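Local coordinates for YcaO (Methanopyrus kandleri, PDB 6CIB), which binds ADP and magnesium as a YcaO-family protein and probably uses ATP to install thioamides in a peptide backbone, at residues Arg50-His61 with Glu78-Pro87. Sequence-based numbering, arbitrary orientation.
Sequences RRRRSQYGEFYH and ECVERAAAEP. With MG (magnesium ion), chain H; ADP (adenosine-5'-diphosphate), chain G.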
loop_
_atom_site.group_PDB
_atom_site.type_symbol
_atom_site.label_atom_id
_atom_site.label_comp_id
_atom_site.label_asym_id
_atom_site.label_seq_id
_atom_site.Cartn_x
_atom_site.Cartn_y
_atom_site.Cartn_z
ATOM N N ARG A 50 -0.297 -1.315 -17.205
ATOM C CA ARG A 50 -1.147 -2.366 -17.745
ATOM C C ARG A 50 -2.568 -1.858 -17.979
ATOM O O ARG A 50 -3.143 -1.181 -17.119
ATOM C CB ARG A 50 -1.150 -3.580 -16.807
ATOM C CG ARG A 50 0.236 -4.191 -16.545
ATOM C CD ARG A 50 0.775 -4.927 -17.775
ATOM N NE ARG A 50 2.136 -5.444 -17.588
ATOM C CZ ARG A 50 3.258 -4.756 -17.815
ATOM N NH1 ARG A 50 3.203 -3.501 -18.253
ATOM N NH2 ARG A 50 4.447 -5.327 -17.598
ATOM N N ARG A 51 -3.107 -2.167 -19.156
ATOM C CA ARG A 51 -4.527 -2.010 -19.430
ATOM C C ARG A 51 -5.172 -3.386 -19.247
ATOM O O ARG A 51 -4.769 -4.364 -19.889
ATOM C CB ARG A 51 -4.753 -1.455 -20.843
ATOM C CG ARG A 51 -6.204 -1.100 -21.163
ATOM C CD ARG A 51 -6.327 -0.247 -22.424
ATOM N NE ARG A 51 -5.908 -0.947 -23.640
ATOM C CZ ARG A 51 -6.703 -1.686 -24.415
ATOM N NH1 ARG A 51 -7.988 -1.841 -24.127
ATOM N NH2 ARG A 51 -6.210 -2.280 -25.498
ATOM N N ARG A 52 -6.147 -3.442 -18.344
ATOM C CA ARG A 52 -6.808 -4.684 -17.929
ATOM C C ARG A 52 -8.327 -4.620 -18.178
ATOM O O ARG A 52 -8.955 -3.604 -17.888
ATOM C CB ARG A 52 -6.541 -4.928 -16.436
ATOM C CG ARG A 52 -6.875 -6.328 -15.958
ATOM C CD ARG A 52 -6.853 -6.466 -14.443
ATOM N NE ARG A 52 -7.828 -7.484 -14.049
ATOM C CZ ARG A 52 -8.911 -7.263 -13.316
ATOM N NH1 ARG A 52 -9.175 -6.060 -12.828
ATOM N NH2 ARG A 52 -9.729 -8.264 -13.053
ATOM N N ARG A 53 -8.897 -5.711 -18.700
ATOM C CA ARG A 53 -10.342 -5.828 -18.943
ATOM C C ARG A 53 -10.969 -6.847 -18.015
ATOM O O ARG A 53 -10.417 -7.934 -17.843
ATOM C CB ARG A 53 -10.618 -6.315 -20.369
ATOM C CG ARG A 53 -10.498 -5.274 -21.452
ATOM C CD ARG A 53 -11.406 -5.653 -22.619
ATOM N NE ARG A 53 -10.859 -5.255 -23.916
ATOM C CZ ARG A 53 -10.756 -4.000 -24.361
ATOM N NH1 ARG A 53 -11.154 -2.971 -23.614
ATOM N NH2 ARG A 53 -10.240 -3.771 -25.563
ATOM N N SER A 54 -12.131 -6.514 -17.453
ATOM C CA SER A 54 -12.970 -7.482 -16.712
ATOM C C SER A 54 -14.454 -7.170 -16.924
ATOM O O SER A 54 -14.792 -6.209 -17.623
ATOM C CB SER A 54 -12.625 -7.476 -15.216
ATOM O OG SER A 54 -13.121 -6.309 -14.572
ATOM N N GLN A 55 -15.334 -7.952 -16.303
ATOM C CA GLN A 55 -16.775 -7.635 -16.299
ATOM C C GLN A 55 -17.055 -6.252 -15.695
ATOM O O GLN A 55 -18.121 -5.688 -15.922
ATOM C CB GLN A 55 -17.583 -8.707 -15.557
ATOM C CG GLN A 55 -17.444 -8.640 -14.048
ATOM C CD GLN A 55 -18.533 -9.370 -13.297
ATOM O OE1 GLN A 55 -18.497 -10.589 -13.168
ATOM N NE2 GLN A 55 -19.490 -8.621 -12.768
ATOM N N TYR A 56 -16.094 -5.713 -14.934
ATOM C CA TYR A 56 -16.258 -4.416 -14.265
ATOM C C TYR A 56 -15.813 -3.237 -15.117
ATOM O O TYR A 56 -16.022 -2.080 -14.744
ATOM C CB TYR A 56 -15.604 -4.428 -12.877
ATOM C CG TYR A 56 -16.247 -5.466 -11.981
ATOM C CD1 TYR A 56 -17.500 -5.230 -11.393
ATOM C CD2 TYR A 56 -15.640 -6.705 -11.762
ATOM C CE1 TYR A 56 -18.110 -6.183 -10.589
ATOM C CE2 TYR A 56 -16.252 -7.676 -10.966
ATOM C CZ TYR A 56 -17.489 -7.405 -10.384
ATOM O OH TYR A 56 -18.112 -8.348 -9.590
ATOM N N GLY A 57 -15.227 -3.533 -16.274
ATOM C CA GLY A 57 -14.805 -2.495 -17.211
ATOM C C GLY A 57 -13.331 -2.570 -17.556
ATOM O O GLY A 57 -12.699 -3.616 -17.415
ATOM N N GLU A 58 -12.798 -1.448 -18.025
ATOM C CA GLU A 58 -11.399 -1.344 -18.411
ATOM C C GLU A 58 -10.659 -0.505 -17.383
ATOM O O GLU A 58 -11.131 0.566 -17.005
ATOM C CB GLU A 58 -11.274 -0.720 -19.799
ATOM C CG GLU A 58 -9.892 -0.844 -20.407
ATOM C CD GLU A 58 -9.779 -0.108 -21.721
ATOM O OE1 GLU A 58 -9.880 -0.779 -22.771
ATOM O OE2 GLU A 58 -9.608 1.132 -21.702
ATOM N N PHE A 59 -9.505 -1.007 -16.941
ATOM C CA PHE A 59 -8.707 -0.353 -15.907
ATOM C C PHE A 59 -7.239 -0.233 -16.300
ATOM O O PHE A 59 -6.711 -1.077 -17.035
ATOM C CB PHE A 59 -8.818 -1.110 -14.574
ATOM C CG PHE A 59 -10.235 -1.340 -14.112
ATOM C CD1 PHE A 59 -10.961 -0.318 -13.490
ATOM C CD2 PHE A 59 -10.849 -2.587 -14.297
ATOM C CE1 PHE A 59 -12.270 -0.534 -13.065
ATOM C CE2 PHE A 59 -12.157 -2.807 -13.872
ATOM C CZ PHE A 59 -12.867 -1.780 -13.255
ATOM N N TYR A 60 -6.605 0.831 -15.815
ATOM C CA TYR A 60 -5.152 0.977 -15.857
ATOM C C TYR A 60 -4.545 0.627 -14.506
ATOM O O TYR A 60 -5.009 1.103 -13.470
ATOM C CB TYR A 60 -4.741 2.393 -16.278
ATOM C CG TYR A 60 -4.989 2.686 -17.739
ATOM C CD1 TYR A 60 -4.072 2.287 -18.719
ATOM C CD2 TYR A 60 -6.151 3.355 -18.150
ATOM C CE1 TYR A 60 -4.304 2.542 -20.065
ATOM C CE2 TYR A 60 -6.388 3.628 -19.495
ATOM C CZ TYR A 60 -5.467 3.220 -20.446
ATOM O OH TYR A 60 -5.700 3.489 -21.776
ATOM N N HIS A 61 -3.532 -0.235 -14.526
ATOM C CA HIS A 61 -2.762 -0.577 -13.326
ATOM C C HIS A 61 -1.293 -0.317 -13.609
ATOM O O HIS A 61 -0.844 -0.407 -14.758
ATOM C CB HIS A 61 -2.973 -2.037 -12.911
ATOM C CG HIS A 61 -4.414 -2.436 -12.797
ATOM N ND1 HIS A 61 -5.252 -1.945 -11.817
ATOM C CD2 HIS A 61 -5.166 -3.281 -13.545
ATOM C CE1 HIS A 61 -6.456 -2.469 -11.967
ATOM N NE2 HIS A 61 -6.429 -3.287 -13.006
ATOM N N GLU A 78 0.046 -6.727 -9.415
ATOM C CA GLU A 78 -0.982 -5.702 -9.236
ATOM C C GLU A 78 -2.266 -6.100 -9.975
ATOM O O GLU A 78 -3.358 -6.048 -9.398
ATOM C CB GLU A 78 -0.461 -4.345 -9.729
ATOM C CG GLU A 78 -1.449 -3.184 -9.663
ATOM C CD GLU A 78 -1.531 -2.525 -8.300
ATOM O OE1 GLU A 78 -0.479 -2.321 -7.655
ATOM O OE2 GLU A 78 -2.657 -2.185 -7.882
ATOM N N CYS A 79 -2.129 -6.498 -11.243
ATOM C CA CYS A 79 -3.257 -7.024 -12.017
ATOM C C CYS A 79 -3.900 -8.246 -11.360
ATOM O O CYS A 79 -5.125 -8.344 -11.323
ATOM C CB CYS A 79 -2.834 -7.337 -13.455
ATOM S SG CYS A 79 -2.367 -5.858 -14.358
ATOM N N VAL A 80 -3.072 -9.141 -10.816
ATOM C CA VAL A 80 -3.541 -10.385 -10.189
ATOM C C VAL A 80 -4.365 -10.100 -8.922
ATOM O O VAL A 80 -5.473 -10.629 -8.782
ATOM C CB VAL A 80 -2.382 -11.384 -9.908
ATOM C CG1 VAL A 80 -2.838 -12.525 -9.002
ATOM C CG2 VAL A 80 -1.847 -11.979 -11.206
ATOM N N GLU A 81 -3.838 -9.253 -8.028
ATOM C CA GLU A 81 -4.551 -8.896 -6.805
ATOM C C GLU A 81 -5.916 -8.259 -7.095
ATOM O O GLU A 81 -6.883 -8.545 -6.392
ATOM C CB GLU A 81 -3.696 -8.027 -5.854
ATOM C CG GLU A 81 -3.530 -6.573 -6.257
ATOM C CD GLU A 81 -2.909 -5.710 -5.177
ATOM O OE1 GLU A 81 -1.819 -6.049 -4.688
ATOM O OE2 GLU A 81 -3.501 -4.663 -4.831
ATOM N N ARG A 82 -5.988 -7.418 -8.133
ATOM C CA ARG A 82 -7.247 -6.769 -8.511
ATOM C C ARG A 82 -8.287 -7.765 -9.033
ATOM O O ARG A 82 -9.469 -7.641 -8.710
ATOM C CB ARG A 82 -7.019 -5.614 -9.500
ATOM C CG ARG A 82 -6.298 -4.405 -8.910
ATOM C CD ARG A 82 -7.101 -3.697 -7.821
ATOM N NE ARG A 82 -8.220 -2.929 -8.383
ATOM C CZ ARG A 82 -8.147 -1.655 -8.767
ATOM N NH1 ARG A 82 -7.009 -0.982 -8.643
ATOM N NH2 ARG A 82 -9.214 -1.053 -9.270
ATOM N N ALA A 83 -7.846 -8.756 -9.807
ATOM C CA ALA A 83 -8.738 -9.829 -10.264
ATOM C C ALA A 83 -9.231 -10.685 -9.093
ATOM O O ALA A 83 -10.409 -11.042 -9.032
ATOM C CB ALA A 83 -8.059 -10.686 -11.313
ATOM N N ALA A 84 -8.329 -10.985 -8.158
ATOM C CA ALA A 84 -8.664 -11.730 -6.942
ATOM C C ALA A 84 -9.664 -11.001 -6.041
ATOM O O ALA A 84 -10.493 -11.644 -5.398
ATOM C CB ALA A 84 -7.401 -12.061 -6.164
ATOM N N ALA A 85 -9.580 -9.671 -6.013
ATOM C CA ALA A 85 -10.422 -8.824 -5.173
ATOM C C ALA A 85 -11.846 -8.643 -5.695
ATOM O O ALA A 85 -12.716 -8.169 -4.956
ATOM C CB ALA A 85 -9.775 -7.457 -4.982
ATOM N N GLU A 86 -12.074 -8.986 -6.965
ATOM C CA GLU A 86 -13.411 -8.917 -7.548
ATOM C C GLU A 86 -14.366 -9.850 -6.785
ATOM O O GLU A 86 -13.967 -10.969 -6.418
ATOM C CB GLU A 86 -13.376 -9.216 -9.057
ATOM C CG GLU A 86 -12.819 -8.051 -9.868
ATOM C CD GLU A 86 -12.659 -8.319 -11.363
ATOM O OE1 GLU A 86 -13.019 -9.405 -11.871
ATOM O OE2 GLU A 86 -12.166 -7.404 -12.043
ATOM N N PRO A 87 -15.605 -9.380 -6.505
ATOM C CA PRO A 87 -16.587 -10.143 -5.723
ATOM C C PRO A 87 -16.720 -11.588 -6.174
ATOM O O PRO A 87 -16.806 -11.863 -7.373
ATOM C CB PRO A 87 -17.888 -9.384 -5.959
ATOM C CG PRO A 87 -17.447 -7.982 -6.139
ATOM C CD PRO A 87 -16.134 -8.051 -6.876
HETATM MG MG MG H . -1.781 -3.783 -3.105
HETATM P PB ADP G . 2.605 -1.830 -3.622
HETATM O O1B ADP G . 2.161 -3.091 -2.911
HETATM O O2B ADP G . 2.989 -0.691 -2.699
HETATM O O3B ADP G . 1.735 -1.407 -4.782
HETATM P PA ADP G . 4.454 -2.930 -5.571
HETATM O O1A ADP G . 5.883 -3.340 -5.343
HETATM O O2A ADP G . 4.193 -1.986 -6.714
HETATM O O3A ADP G . 4.057 -2.236 -4.190
HETATM O "O5'" ADP G . 3.573 -4.266 -5.722
HETATM C "C5'" ADP G . 2.315 -4.391 -6.409
HETATM C "C4'" ADP G . 1.725 -5.786 -6.130
HETATM O "O4'" ADP G . 2.634 -6.803 -6.581
HETATM C "C3'" ADP G . 1.519 -6.079 -4.641
HETATM O "O3'" ADP G . 0.419 -6.995 -4.470
HETATM C "C2'" ADP G . 2.808 -6.768 -4.232
HETATM O "O2'" ADP G . 2.657 -7.567 -3.063
HETATM C "C1'" ADP G . 3.133 -7.584 -5.479
HETATM N N9 ADP G . 4.583 -7.807 -5.677
HETATM C C8 ADP G . 5.500 -6.846 -5.893
HETATM N N7 ADP G . 6.735 -7.379 -6.029
HETATM C C5 ADP G . 6.617 -8.707 -5.924
HETATM C C6 ADP G . 7.549 -9.857 -5.985
HETATM N N6 ADP G . 8.871 -9.658 -6.201
HETATM N N1 ADP G . 7.025 -11.096 -5.814
HETATM C C2 ADP G . 5.703 -11.304 -5.599
HETATM N N3 ADP G . 4.801 -10.298 -5.538
HETATM C C4 ADP G . 5.193 -8.997 -5.693
HETATM O O HOH W 1 -17.140 -10.732 -9.723
HETATM O O HOH W 2 -4.102 -0.552 -9.639
HETATM O O HOH W 3 -0.948 -2.501 -4.763
HETATM O O HOH W 4 -0.001 -3.948 -1.782
HETATM O O HOH W 5 -3.240 -2.294 -2.359
#
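Glu-86 OE2 is gripped from opposite faces of its carboxylate by Arg-52 and Ser-54, a compact example of one acceptor joining a hairpin to the chain that follows helix 68-85. Arg-52 NH2 forms the salt bridge, 2.8 Å from Glu-86 OE2 and with an N-H...O angle of 158°; the oxygen lies near the guanidinium plane, although the nitrogen stands well above the carboxylate. The hydroxyl Ser-54 OG donates from the other side, 2.9 Å from Glu-86 OE2, and as acceptor from Tyr-56 N it also closes an ST turn. The carboxylate meets the Tyr-56 ring at its edge, Tyr-56 CD2 lying 3.4 Å from Glu-86 CD. With an alanine at this point the Arg-52 charge is likely to lose its mate here, and the Ser-54 hydroxyl its acceptor.

The same Arg-52 guanidinium lays one face, near its rim, over the helix backbone at Arg-82 and Ala-83, while its NE is hydrogen-bonded to Val-32 O. At the turn, water 1 bridges Tyr-56 OH and Pro-87 O.

Toward the nucleotide, His-61 CE1 sits over the centre of the Arg-82 guanidinium, 3.6 Å above its plane, with the two flat groups 75° apart. Arg-82 reaches this position by folding back at chi2 and chi3. Cys-79 SG packs 3.6 Å from Arg-50 CB and obliquely beside the imidazole. From His-61 ND1, water 2 leads to Glu-78 OE2; Glu-78 OE1 lies within hydrogen-bonding distance of water 3, a magnesium ligand that also lies close to the ADP beta-phosphate. One turn on, Glu-81 binds that magnesium, whose shell includes Leu-148 O. Thus an antiparallel beta hairpin with a type I turn packs against helix 68-85, which carries Glu-78 and Glu-81 into the YcaO nucleotide-magnesium site.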